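Local coordinates for protein SusD homolog (Bacteroides thetaiotaomicron, PDB 4MRU) that probably binds mucin O-glycans at the cell surface, as a SusD-like, TPR-like helical lipoprotein of the outer membrane, at residues Ala81-Val86 / Pro127-Lys132; Tyr95-His100 / Val105-Ala110; Ala110-Val115 / Arg196-Ser201; Val155-Phe160 / His499-Arg504. One frame throughout, in Å; residues are numbered along the deposited sequence.

Contact 1: residues Ala81-Val86 / Pro127-Lys132; sequences APFTDV and PIPYSK
A small, buried apolar contact joins the first turn of helix 81-100 to the extended loop that follows helix 104-125, within the TPR-like helical framework of this SusD homolog. One ring does most of the work: F83 reaches off the helix and lays its outer atoms against the pyrrolidine of P129 and the side-branch methyl CG2 of I128. The two side chains F83 and P129 come from opposite directions and meet obliquely, F83 CZ standing 3.7 Å from P129 CD and 4.0 Å from P129 CG. CG of F83 lies anti to the backbone N (chi1 -178°), and this torsion carries the ring out from the helix toward the loop. A long, flat aromatic suits the place, because the nearest CA atoms, those of F83 and I128, are still 8.7 Å apart. Proline suits the other side: it keeps the loop extended and offers a compact CH2 surface. At the helix start, P82 has no N-H to give, which costs little in a first turn, and the turn is of the wider pi type, with V86 N weakly bonded to A81 O. Around this pair, Y125 packs edge-to-face with F83 and P465 also touches it, while Y130 turns into the helical core, its OH hydrogen-bonded to E162. On the I128 side, CG2 approaches F83 CE2 to 4.3 Å.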
# COMPACT_ATOMS: atom_id res chain seq x y z
N ALA A 81 -9.91 8.29 11.10
CA ALA A 81 -9.36 8.98 9.90
C ALA A 81 -9.31 8.12 8.63
O ALA A 81 -9.71 8.59 7.58
CB ALA A 81 -7.99 9.56 10.19
N PRO A 82 -8.86 6.85 8.71
CA PRO A 82 -8.79 6.08 7.45
C PRO A 82 -10.14 5.70 6.79
O PRO A 82 -10.15 5.17 5.68
CB PRO A 82 -8.03 4.81 7.86
CG PRO A 82 -7.36 5.17 9.16
CD PRO A 82 -8.33 6.07 9.84
N PHE A 83 -11.24 5.88 7.50
CA PHE A 83 -12.59 5.52 7.02
C PHE A 83 -13.39 6.78 6.88
O PHE A 83 -13.70 7.22 5.76
CB PHE A 83 -13.29 4.54 7.99
CG PHE A 83 -14.66 4.08 7.53
CD1 PHE A 83 -15.77 4.80 7.86
CD2 PHE A 83 -14.82 2.92 6.81
CE1 PHE A 83 -17.03 4.40 7.45
CE2 PHE A 83 -16.06 2.52 6.38
CZ PHE A 83 -17.17 3.26 6.70
N THR A 84 -13.69 7.40 8.02
CA THR A 84 -14.61 8.53 8.03
C THR A 84 -14.02 9.76 7.31
O THR A 84 -14.70 10.39 6.52
CB THR A 84 -14.99 8.93 9.46
OG1 THR A 84 -15.60 7.81 10.13
CG2 THR A 84 -15.99 10.12 9.45
N ASP A 85 -12.77 10.12 7.59
CA ASP A 85 -12.16 11.29 6.92
C ASP A 85 -11.93 11.10 5.42
O ASP A 85 -12.21 12.00 4.62
CB ASP A 85 -10.86 11.70 7.62
CG ASP A 85 -11.09 12.18 9.05
OD1 ASP A 85 -12.25 12.40 9.43
OD2 ASP A 85 -10.12 12.29 9.81
N VAL A 86 -11.43 9.94 5.02
CA VAL A 86 -11.25 9.67 3.60
C VAL A 86 -12.57 9.79 2.85
O VAL A 86 -12.65 10.47 1.86
CB VAL A 86 -10.62 8.29 3.33
CG1 VAL A 86 -10.49 8.07 1.85
CG2 VAL A 86 -9.23 8.23 3.92
N PRO A 127 -16.18 -4.60 3.45
CA PRO A 127 -17.36 -3.81 3.02
C PRO A 127 -17.23 -2.37 3.43
O PRO A 127 -16.76 -2.09 4.55
CB PRO A 127 -18.53 -4.44 3.76
CG PRO A 127 -18.03 -5.81 4.07
CD PRO A 127 -16.58 -5.68 4.35
N ILE A 128 -17.57 -1.49 2.48
CA ILE A 128 -17.56 -0.06 2.65
C ILE A 128 -18.72 0.54 1.86
O ILE A 128 -19.17 -0.03 0.86
CB ILE A 128 -16.27 0.63 2.11
CG1 ILE A 128 -16.00 0.31 0.64
CG2 ILE A 128 -15.03 0.22 2.91
CD1 ILE A 128 -15.08 1.33 0.01
N PRO A 129 -19.17 1.71 2.29
CA PRO A 129 -20.05 2.54 1.47
C PRO A 129 -19.32 2.93 0.19
O PRO A 129 -18.16 3.25 0.25
CB PRO A 129 -20.29 3.78 2.33
CG PRO A 129 -19.85 3.41 3.70
CD PRO A 129 -18.80 2.37 3.55
N TYR A 130 -19.96 2.75 -0.94
CA TYR A 130 -19.36 3.01 -2.21
C TYR A 130 -20.47 3.36 -3.23
O TYR A 130 -20.71 4.52 -3.48
CB TYR A 130 -18.51 1.83 -2.71
CG TYR A 130 -17.67 2.25 -3.93
CD1 TYR A 130 -16.61 3.13 -3.80
CD2 TYR A 130 -17.92 1.73 -5.19
CE1 TYR A 130 -15.83 3.52 -4.90
CE2 TYR A 130 -17.14 2.09 -6.27
CZ TYR A 130 -16.13 3.00 -6.14
OH TYR A 130 -15.38 3.39 -7.21
N SER A 131 -21.19 2.37 -3.77
CA SER A 131 -22.19 2.63 -4.82
C SER A 131 -23.42 3.44 -4.35
O SER A 131 -24.06 4.11 -5.15
CB SER A 131 -22.67 1.31 -5.49
OG SER A 131 -23.42 0.51 -4.58
N LYS A 132 -23.76 3.38 -3.07
CA LYS A 132 -24.99 4.03 -2.58
C LYS A 132 -24.70 5.30 -1.79
O LYS A 132 -25.55 5.78 -1.05
CB LYS A 132 -25.78 3.05 -1.70
CG LYS A 132 -26.26 1.83 -2.49
CD LYS A 132 -26.65 0.71 -1.56
CE LYS A 132 -27.26 -0.45 -2.32
NZ LYS A 132 -27.66 -1.50 -1.35

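Contact 2: residues Tyr95-His100 / Val105-Ala110; sequences YAVLQH and VALALA
V97 is the bump of this contact, and the hollow that receives it lies on the neighbouring helix between A106, L107 and A110. The two helices form an antiparallel hairpin, joined by a few residues, with short-segment axes 9.7 Å apart and running at 164° to each other. CG1 of V97 points into the dip left by the two alanines: it sits 3.8 Å from A110 CB and 3.9 Å from the backbone O of A106. That methyl is anti to the backbone N (chi1 179°), while CG2 stays beside the N. Alanine suits A106 and A110, whose single CB carbons keep this face of the helix low beside the valine. Next to this fit, L98 and L107 bridge the gap with their longer chains, L98 CD1 touching L107 CD2 at 3.9 Å. L107 CD2 also drapes over the backbone of helix 81-100, with L98 CA 4.1 Å away. Beyond the contact, helix 152-173 and F181 pack on other sides of segment 105-110. Where helix 81-100 ends, the ring of H100 folds back so that ND1 donates to A96 O at 2.8 Å, the acceptor lying in the ring plane, and the ring stacks on Y22. Across the hairpin every touching side chain is aliphatic, which implies that the helix faces are matched by complementary shape and burial from water rather than by directional bonds.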
# COMPACT_ATOMS: atom_id res chain seq x y z
N TYR A 95 -18.42 14.88 -6.17
CA TYR A 95 -19.71 15.40 -6.63
C TYR A 95 -19.63 16.82 -7.18
O TYR A 95 -20.44 17.18 -8.03
CB TYR A 95 -20.77 15.27 -5.52
CG TYR A 95 -21.29 13.81 -5.35
CD1 TYR A 95 -21.71 13.06 -6.47
CD2 TYR A 95 -21.40 13.20 -4.09
CE1 TYR A 95 -22.17 11.76 -6.33
CE2 TYR A 95 -21.88 11.89 -3.95
CZ TYR A 95 -22.25 11.18 -5.08
OH TYR A 95 -22.73 9.90 -4.98
N ALA A 96 -18.64 17.62 -6.75
CA ALA A 96 -18.43 18.94 -7.33
C ALA A 96 -18.07 18.82 -8.81
O ALA A 96 -18.59 19.55 -9.67
CB ALA A 96 -17.36 19.73 -6.57
N VAL A 97 -17.21 17.87 -9.12
CA VAL A 97 -16.85 17.65 -10.51
C VAL A 97 -18.06 17.27 -11.32
O VAL A 97 -18.28 17.84 -12.43
CB VAL A 97 -15.78 16.54 -10.69
CG1 VAL A 97 -15.47 16.33 -12.16
CG2 VAL A 97 -14.52 16.89 -9.92
N LEU A 98 -18.85 16.34 -10.78
CA LEU A 98 -20.04 15.85 -11.49
C LEU A 98 -21.11 16.92 -11.65
O LEU A 98 -21.77 16.97 -12.65
CB LEU A 98 -20.64 14.65 -10.77
CG LEU A 98 -20.18 13.27 -11.25
CD1 LEU A 98 -18.66 13.07 -11.32
CD2 LEU A 98 -20.83 12.26 -10.31
N GLN A 99 -21.23 17.83 -10.72
CA GLN A 99 -22.26 18.83 -10.87
C GLN A 99 -21.80 20.03 -11.73
O GLN A 99 -22.63 20.72 -12.33
CB GLN A 99 -22.83 19.17 -9.48
CG GLN A 99 -22.26 20.36 -8.76
CD GLN A 99 -22.70 20.41 -7.30
OE1 GLN A 99 -22.90 19.36 -6.64
NE2 GLN A 99 -22.87 21.62 -6.79
N HIS A 100 -20.49 20.22 -11.92
CA HIS A 100 -20.01 21.37 -12.71
C HIS A 100 -19.50 21.05 -14.11
O HIS A 100 -19.46 21.94 -14.94
CB HIS A 100 -18.87 22.07 -12.00
CG HIS A 100 -19.29 22.82 -10.80
ND1 HIS A 100 -19.43 22.22 -9.57
CD2 HIS A 100 -19.61 24.12 -10.63
CE1 HIS A 100 -19.83 23.13 -8.69
NE2 HIS A 100 -19.95 24.29 -9.31
N VAL A 105 -13.63 13.77 -20.28
CA VAL A 105 -12.31 13.58 -19.64
C VAL A 105 -12.30 14.00 -18.16
O VAL A 105 -11.71 13.32 -17.32
CB VAL A 105 -11.22 14.35 -20.40
CG1 VAL A 105 -9.90 14.35 -19.63
CG2 VAL A 105 -11.03 13.72 -21.76
N ALA A 106 -12.93 15.12 -17.83
CA ALA A 106 -13.01 15.54 -16.44
C ALA A 106 -13.70 14.47 -15.62
O ALA A 106 -13.27 14.14 -14.54
CB ALA A 106 -13.80 16.82 -16.32
N LEU A 107 -14.83 13.98 -16.13
CA LEU A 107 -15.63 12.94 -15.42
C LEU A 107 -14.84 11.65 -15.30
O LEU A 107 -14.90 10.96 -14.29
CB LEU A 107 -16.95 12.72 -16.16
CG LEU A 107 -17.87 13.95 -16.27
CD1 LEU A 107 -19.14 13.63 -17.06
CD2 LEU A 107 -18.24 14.48 -14.90
N ALA A 108 -14.07 11.32 -16.33
CA ALA A 108 -13.29 10.08 -16.31
C ALA A 108 -12.16 10.18 -15.30
O ALA A 108 -11.92 9.27 -14.53
CB ALA A 108 -12.72 9.80 -17.67
N LEU A 109 -11.48 11.31 -15.27
CA LEU A 109 -10.43 11.48 -14.26
C LEU A 109 -10.99 11.46 -12.83
O LEU A 109 -10.38 10.85 -11.94
CB LEU A 109 -9.65 12.77 -14.49
CG LEU A 109 -8.78 12.76 -15.74
CD1 LEU A 109 -8.18 14.15 -15.98
CD2 LEU A 109 -7.67 11.73 -15.65
N ALA A 110 -12.14 12.09 -12.61
CA ALA A 110 -12.76 12.05 -11.30
C ALA A 110 -13.09 10.62 -10.90
O ALA A 110 -12.83 10.21 -9.78
CB ALA A 110 -14.03 12.89 -11.30

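Contact 3: residues Ala110-Val115 / Arg196-Ser201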
# COMPACT_ATOMS: atom_id res chain seq x y z
N ALA A 110 -12.14 12.09 -12.61
CA ALA A 110 -12.76 12.05 -11.30
C ALA A 110 -13.09 10.62 -10.90
O ALA A 110 -12.83 10.21 -9.78
CB ALA A 110 -14.03 12.89 -11.30
N LYS A 111 -13.68 9.88 -11.82
CA LYS A 111 -14.01 8.48 -11.61
C LYS A 111 -12.76 7.65 -11.27
O LYS A 111 -12.76 6.85 -10.36
CB LYS A 111 -14.73 7.98 -12.89
CG LYS A 111 -15.26 6.56 -12.84
CD LYS A 111 -16.14 6.22 -14.08
CE LYS A 111 -17.45 6.97 -14.10
NZ LYS A 111 -18.21 6.66 -15.33
N LEU A 112 -11.70 7.83 -12.03
CA LEU A 112 -10.46 7.09 -11.83
C LEU A 112 -9.85 7.42 -10.48
O LEU A 112 -9.35 6.53 -9.82
CB LEU A 112 -9.46 7.42 -12.97
CG LEU A 112 -8.03 6.96 -12.85
CD1 LEU A 112 -8.02 5.44 -12.71
CD2 LEU A 112 -7.20 7.39 -14.06
N LEU A 113 -9.92 8.68 -10.06
CA LEU A 113 -9.36 9.06 -8.79
C LEU A 113 -10.19 8.49 -7.65
O LEU A 113 -9.64 8.03 -6.66
CB LEU A 113 -9.25 10.56 -8.67
CG LEU A 113 -8.17 11.15 -9.56
CD1 LEU A 113 -8.35 12.64 -9.62
CD2 LEU A 113 -6.76 10.78 -9.09
N ARG A 114 -11.51 8.48 -7.80
CA ARG A 114 -12.34 7.88 -6.77
C ARG A 114 -12.02 6.38 -6.59
O ARG A 114 -11.92 5.89 -5.46
CB ARG A 114 -13.79 8.10 -7.08
CG ARG A 114 -14.71 7.27 -6.19
CD ARG A 114 -16.12 7.80 -6.35
NE ARG A 114 -17.12 6.94 -5.74
CZ ARG A 114 -17.83 6.02 -6.38
NH1 ARG A 114 -17.65 5.74 -7.68
NH2 ARG A 114 -18.74 5.35 -5.69
N VAL A 115 -11.89 5.65 -7.68
CA VAL A 115 -11.51 4.28 -7.58
C VAL A 115 -10.15 4.17 -6.87
O VAL A 115 -9.96 3.33 -6.01
CB VAL A 115 -11.43 3.60 -8.96
CG1 VAL A 115 -10.77 2.24 -8.84
CG2 VAL A 115 -12.81 3.48 -9.60
N ARG A 196 -3.79 6.68 -18.87
CA ARG A 196 -4.22 5.33 -19.28
C ARG A 196 -3.26 4.22 -18.82
O ARG A 196 -3.70 3.15 -18.40
CB ARG A 196 -4.44 5.22 -20.79
CG ARG A 196 -5.62 6.09 -21.23
CD ARG A 196 -5.99 5.81 -22.68
NE ARG A 196 -6.60 4.51 -22.75
CZ ARG A 196 -6.28 3.54 -23.60
NH1 ARG A 196 -5.34 3.69 -24.51
NH2 ARG A 196 -6.95 2.40 -23.53
N LEU A 197 -1.95 4.46 -18.90
CA LEU A 197 -0.99 3.51 -18.40
C LEU A 197 -1.25 3.24 -16.93
O LEU A 197 -1.27 2.07 -16.46
CB LEU A 197 0.43 4.03 -18.59
CG LEU A 197 0.88 4.23 -20.05
CD1 LEU A 197 2.30 4.79 -20.06
CD2 LEU A 197 0.78 2.92 -20.80
N PHE A 198 -1.46 4.32 -16.19
CA PHE A 198 -1.71 4.16 -14.76
C PHE A 198 -3.00 3.37 -14.53
O PHE A 198 -3.05 2.47 -13.69
CB PHE A 198 -1.80 5.51 -14.04
CG PHE A 198 -2.32 5.41 -12.67
CD1 PHE A 198 -1.52 4.88 -11.66
CD2 PHE A 198 -3.61 5.79 -12.37
CE1 PHE A 198 -2.01 4.75 -10.37
CE2 PHE A 198 -4.10 5.66 -11.09
CZ PHE A 198 -3.28 5.16 -10.09
N LEU A 199 -4.05 3.75 -15.24
CA LEU A 199 -5.33 3.03 -15.08
C LEU A 199 -5.19 1.54 -15.32
O LEU A 199 -5.71 0.71 -14.57
CB LEU A 199 -6.37 3.63 -16.02
CG LEU A 199 -7.80 3.17 -15.99
CD1 LEU A 199 -8.68 4.30 -16.50
CD2 LEU A 199 -8.00 1.92 -16.83
N HIS A 200 -4.48 1.19 -16.39
CA HIS A 200 -4.23 -0.24 -16.68
C HIS A 200 -3.38 -0.94 -15.61
O HIS A 200 -3.57 -2.12 -15.32
CB HIS A 200 -3.59 -0.38 -18.05
CG HIS A 200 -4.44 0.17 -19.15
ND1 HIS A 200 -3.90 0.85 -20.24
CD2 HIS A 200 -5.78 0.24 -19.28
CE1 HIS A 200 -4.89 1.23 -21.03
NE2 HIS A 200 -6.03 0.91 -20.45
N SER A 201 -2.43 -0.22 -15.06
CA SER A 201 -1.61 -0.73 -13.99
C SER A 201 -2.47 -1.00 -12.72
O SER A 201 -2.32 -1.99 -12.07
CB SER A 201 -0.46 0.23 -13.70
OG SER A 201 0.28 0.51 -14.89
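L112 reaches across from helix 104-125 with one methyl, CD1, which settles on L199 of helix 192-209. It lies 4.0 Å from both CG and CD1 of L199, so it lies along the CB-CG-CD1 side of that leucine, away from CD2, and the two chains cross obliquely. The same methyl approaches the F198 ring at CE2, 4.2 Å away. In L112 the CG is anti to the backbone N (chi1 169°), which extends the side chain toward its partners. Leucine suits both helices here: a branched, flexible end can span the gap where the CA atoms of L112 and L199 are 7.3 Å apart. L112 is further packed by L163 and W195, and F198 lies on M325. In the next shell, polar groups fix helix 192-209. D167 takes a salt bridge from R196 NE and a hydrogen bond with H200 NE2, while H200 ND1 is bonded to G230 O, an arrangement that would probably favour a protonated ring. S201 OG donates to L197 O at 2.7 Å from above the carbonyl plane, and S201 N reaches the same oxygen from the opposite face. Helix 152-173, which supplies D167 and L163 and, through E165 and E162, salt-bridge partners for K111 and R114 respectively, thus braces both helices, in the side-by-side helix packing characteristic of TPR-like folds.

Contact 4: residues Val155-Phe160 / His499-Arg504; sequences VYMRMF and HVWWDR
Y156 and W502 meet across this contact and share one acceptor, OD1 of D123 on helix 104-125, to which both Y156 OH and W502 NE1 are hydrogen-bonded. The two donor atoms are 3.9 Å apart and do not bond to each other; the carboxylate ties them together. Their rings lie obliquely, with planes at 77° and Y156 CE1 4.0 Å from W502 CD1. Tyrosine and tryptophan suit the place because each pairs a broad apolar flank with one polar group at its rim. A phenylalanine in place of Y156 would keep the ring beside the indole but would probably leave D123 OD1 with one partner fewer and the aromatic free to shift. The site joins helix 152-173, part of the TPR-like framework, to the loop near the C terminus, which makes a type I beta turn from V500 to D503. W502 CG takes the crowded position between the backbone N and the carbonyl carbon (chi1 50°), and this torsion folds the indole back over V500, whose CG2 lies 3.7 Å above the ring centre. Residues flanking the turn brace it: R504 NH1 donates in plane to a lone pair of W501 O at 2.9 Å, and H499 ND1 donates to D503 O from above the carbonyl plane, at the same length. D503 OD2 also makes a salt bridge with R460. Less certain, because M157 is a selenomethionine deposited in two conformers, is the approach of its CE, in one of them, to 3.7 Å from W501 CH2.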
# COMPACT_ATOMS: atom_id res chain seq x y z
N VAL A 155 -17.86 -3.94 -4.36
CA VAL A 155 -17.02 -2.78 -4.58
C VAL A 155 -16.02 -3.02 -5.72
O VAL A 155 -15.90 -2.17 -6.61
CB VAL A 155 -16.26 -2.36 -3.32
CG1 VAL A 155 -15.36 -1.19 -3.63
CG2 VAL A 155 -17.25 -1.94 -2.24
N TYR A 156 -15.28 -4.13 -5.68
CA TYR A 156 -14.29 -4.43 -6.73
C TYR A 156 -14.96 -4.53 -8.10
O TYR A 156 -14.48 -3.94 -9.07
CB TYR A 156 -13.53 -5.71 -6.39
CG TYR A 156 -12.22 -5.47 -5.71
CD1 TYR A 156 -12.14 -5.20 -4.34
CD2 TYR A 156 -11.03 -5.48 -6.44
CE1 TYR A 156 -10.90 -4.97 -3.75
CE2 TYR A 156 -9.81 -5.21 -5.84
CZ TYR A 156 -9.75 -4.95 -4.50
OH TYR A 156 -8.50 -4.73 -3.91
N MSE A 157 -16.10 -5.18 -8.20
CA MSE A 157 -16.71 -5.36 -9.53
C MSE A 157 -17.18 -4.01 -10.08
O MSE A 157 -17.06 -3.74 -11.29
CB MSE A 157 -17.83 -6.38 -9.46
CG MSE A 157 -17.30 -7.81 -9.20
SE MSE A 157 -15.42 -8.23 -9.70
CE MSE A 157 -15.11 -8.94 -7.90
N ARG A 158 -17.69 -3.14 -9.21
CA ARG A 158 -18.12 -1.83 -9.63
C ARG A 158 -16.92 -0.98 -10.02
O ARG A 158 -16.95 -0.30 -11.04
CB ARG A 158 -18.98 -1.17 -8.53
CG ARG A 158 -19.48 0.25 -8.89
CD ARG A 158 -20.39 0.28 -10.12
NE ARG A 158 -21.75 -0.04 -9.76
CZ ARG A 158 -22.67 0.86 -9.42
NH1 ARG A 158 -22.39 2.16 -9.41
NH2 ARG A 158 -23.89 0.46 -9.08
N MSE A 159 -15.83 -1.03 -9.26
CA MSE A 159 -14.60 -0.35 -9.64
C MSE A 159 -14.10 -0.81 -11.00
O MSE A 159 -13.70 0.01 -11.83
CB MSE A 159 -13.51 -0.57 -8.56
CG MSE A 159 -13.88 0.19 -7.28
SE MSE A 159 -12.48 -0.21 -5.94
CE MSE A 159 -12.94 1.25 -4.78
N PHE A 160 -14.10 -2.11 -11.26
CA PHE A 160 -13.64 -2.58 -12.55
C PHE A 160 -14.52 -2.00 -13.66
O PHE A 160 -14.00 -1.56 -14.70
CB PHE A 160 -13.63 -4.10 -12.66
CG PHE A 160 -12.49 -4.76 -11.93
CD1 PHE A 160 -11.18 -4.42 -12.21
CD2 PHE A 160 -12.73 -5.76 -11.02
CE1 PHE A 160 -10.13 -5.06 -11.56
CE2 PHE A 160 -11.68 -6.44 -10.40
CZ PHE A 160 -10.39 -6.08 -10.65
N HIS A 499 -11.07 -11.98 8.22
CA HIS A 499 -10.51 -11.78 6.89
C HIS A 499 -11.49 -11.00 6.02
O HIS A 499 -12.70 -11.29 6.00
CB HIS A 499 -10.19 -13.12 6.20
CG HIS A 499 -9.01 -13.86 6.77
ND1 HIS A 499 -8.28 -14.76 6.04
CD2 HIS A 499 -8.44 -13.83 8.01
CE1 HIS A 499 -7.32 -15.26 6.79
NE2 HIS A 499 -7.39 -14.72 7.99
N VAL A 500 -10.97 -10.09 5.22
CA VAL A 500 -11.74 -9.50 4.13
C VAL A 500 -11.92 -10.54 3.02
O VAL A 500 -11.18 -11.52 2.95
CB VAL A 500 -11.11 -8.18 3.57
CG1 VAL A 500 -10.85 -7.17 4.72
CG2 VAL A 500 -9.84 -8.45 2.82
N TRP A 501 -12.86 -10.25 2.10
CA TRP A 501 -13.27 -11.25 1.11
C TRP A 501 -12.13 -11.80 0.25
O TRP A 501 -12.10 -12.99 -0.00
CB TRP A 501 -14.39 -10.66 0.21
CG TRP A 501 -14.70 -11.49 -1.00
CD1 TRP A 501 -15.36 -12.67 -1.05
CD2 TRP A 501 -14.37 -11.16 -2.35
NE1 TRP A 501 -15.45 -13.12 -2.35
CE2 TRP A 501 -14.82 -12.21 -3.16
CE3 TRP A 501 -13.72 -10.07 -2.94
CZ2 TRP A 501 -14.67 -12.19 -4.54
CZ3 TRP A 501 -13.54 -10.08 -4.33
CH2 TRP A 501 -14.04 -11.12 -5.10
N TRP A 502 -11.19 -10.99 -0.21
CA TRP A 502 -10.14 -11.54 -1.07
C TRP A 502 -9.05 -12.33 -0.30
O TRP A 502 -8.22 -12.93 -0.95
CB TRP A 502 -9.47 -10.46 -1.95
CG TRP A 502 -8.98 -9.17 -1.29
CD1 TRP A 502 -9.49 -7.95 -1.47
CD2 TRP A 502 -7.84 -8.99 -0.44
NE1 TRP A 502 -8.80 -7.02 -0.77
CE2 TRP A 502 -7.78 -7.65 -0.10
CE3 TRP A 502 -6.90 -9.85 0.11
CZ2 TRP A 502 -6.81 -7.12 0.72
CZ3 TRP A 502 -5.92 -9.32 0.95
CH2 TRP A 502 -5.91 -7.98 1.26
N ASP A 503 -9.03 -12.26 1.03
CA ASP A 503 -7.97 -12.86 1.85
C ASP A 503 -8.35 -14.30 2.12
O ASP A 503 -8.96 -14.64 3.18
CB ASP A 503 -7.76 -12.05 3.13
CG ASP A 503 -6.67 -12.60 4.03
OD1 ASP A 503 -6.03 -13.60 3.62
OD2 ASP A 503 -6.48 -12.02 5.14
N ARG A 504 -8.08 -15.14 1.14
CA ARG A 504 -8.58 -16.53 1.15
C ARG A 504 -7.49 -17.56 0.96
O ARG A 504 -7.76 -18.73 0.94
CB ARG A 504 -9.62 -16.73 0.05
CG ARG A 504 -10.73 -15.69 0.02
CD ARG A 504 -11.90 -16.13 -0.88
NE ARG A 504 -12.88 -16.92 -0.12
CZ ARG A 504 -13.84 -16.41 0.65
NH1 ARG A 504 -13.98 -15.09 0.82
NH2 ARG A 504 -14.64 -17.21 1.30

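In the fold
From the N terminus, helix 81-100 enters contact 1, which closes a loop of forty mostly helical residues when the chain returns at 127-132. Contact 2 falls wholly within that loop, as the hairpin between helices 81-100 and 104-125. Contact 3 starts where contact 2 ends, sharing A110, and crosses contact 1, because its second segment lies beyond residue 132 on helix 192-209. Contact 4 opens on helix 152-173, inside the span of contact 3, and closes only near the C terminus, so these two cross too. Y130 of contact 1 packs against V115 of contact 3 and M159 of contact 4, so its loop meets helices 104-125 and 152-173, and contact 4 ties the latter to the C-terminal loop.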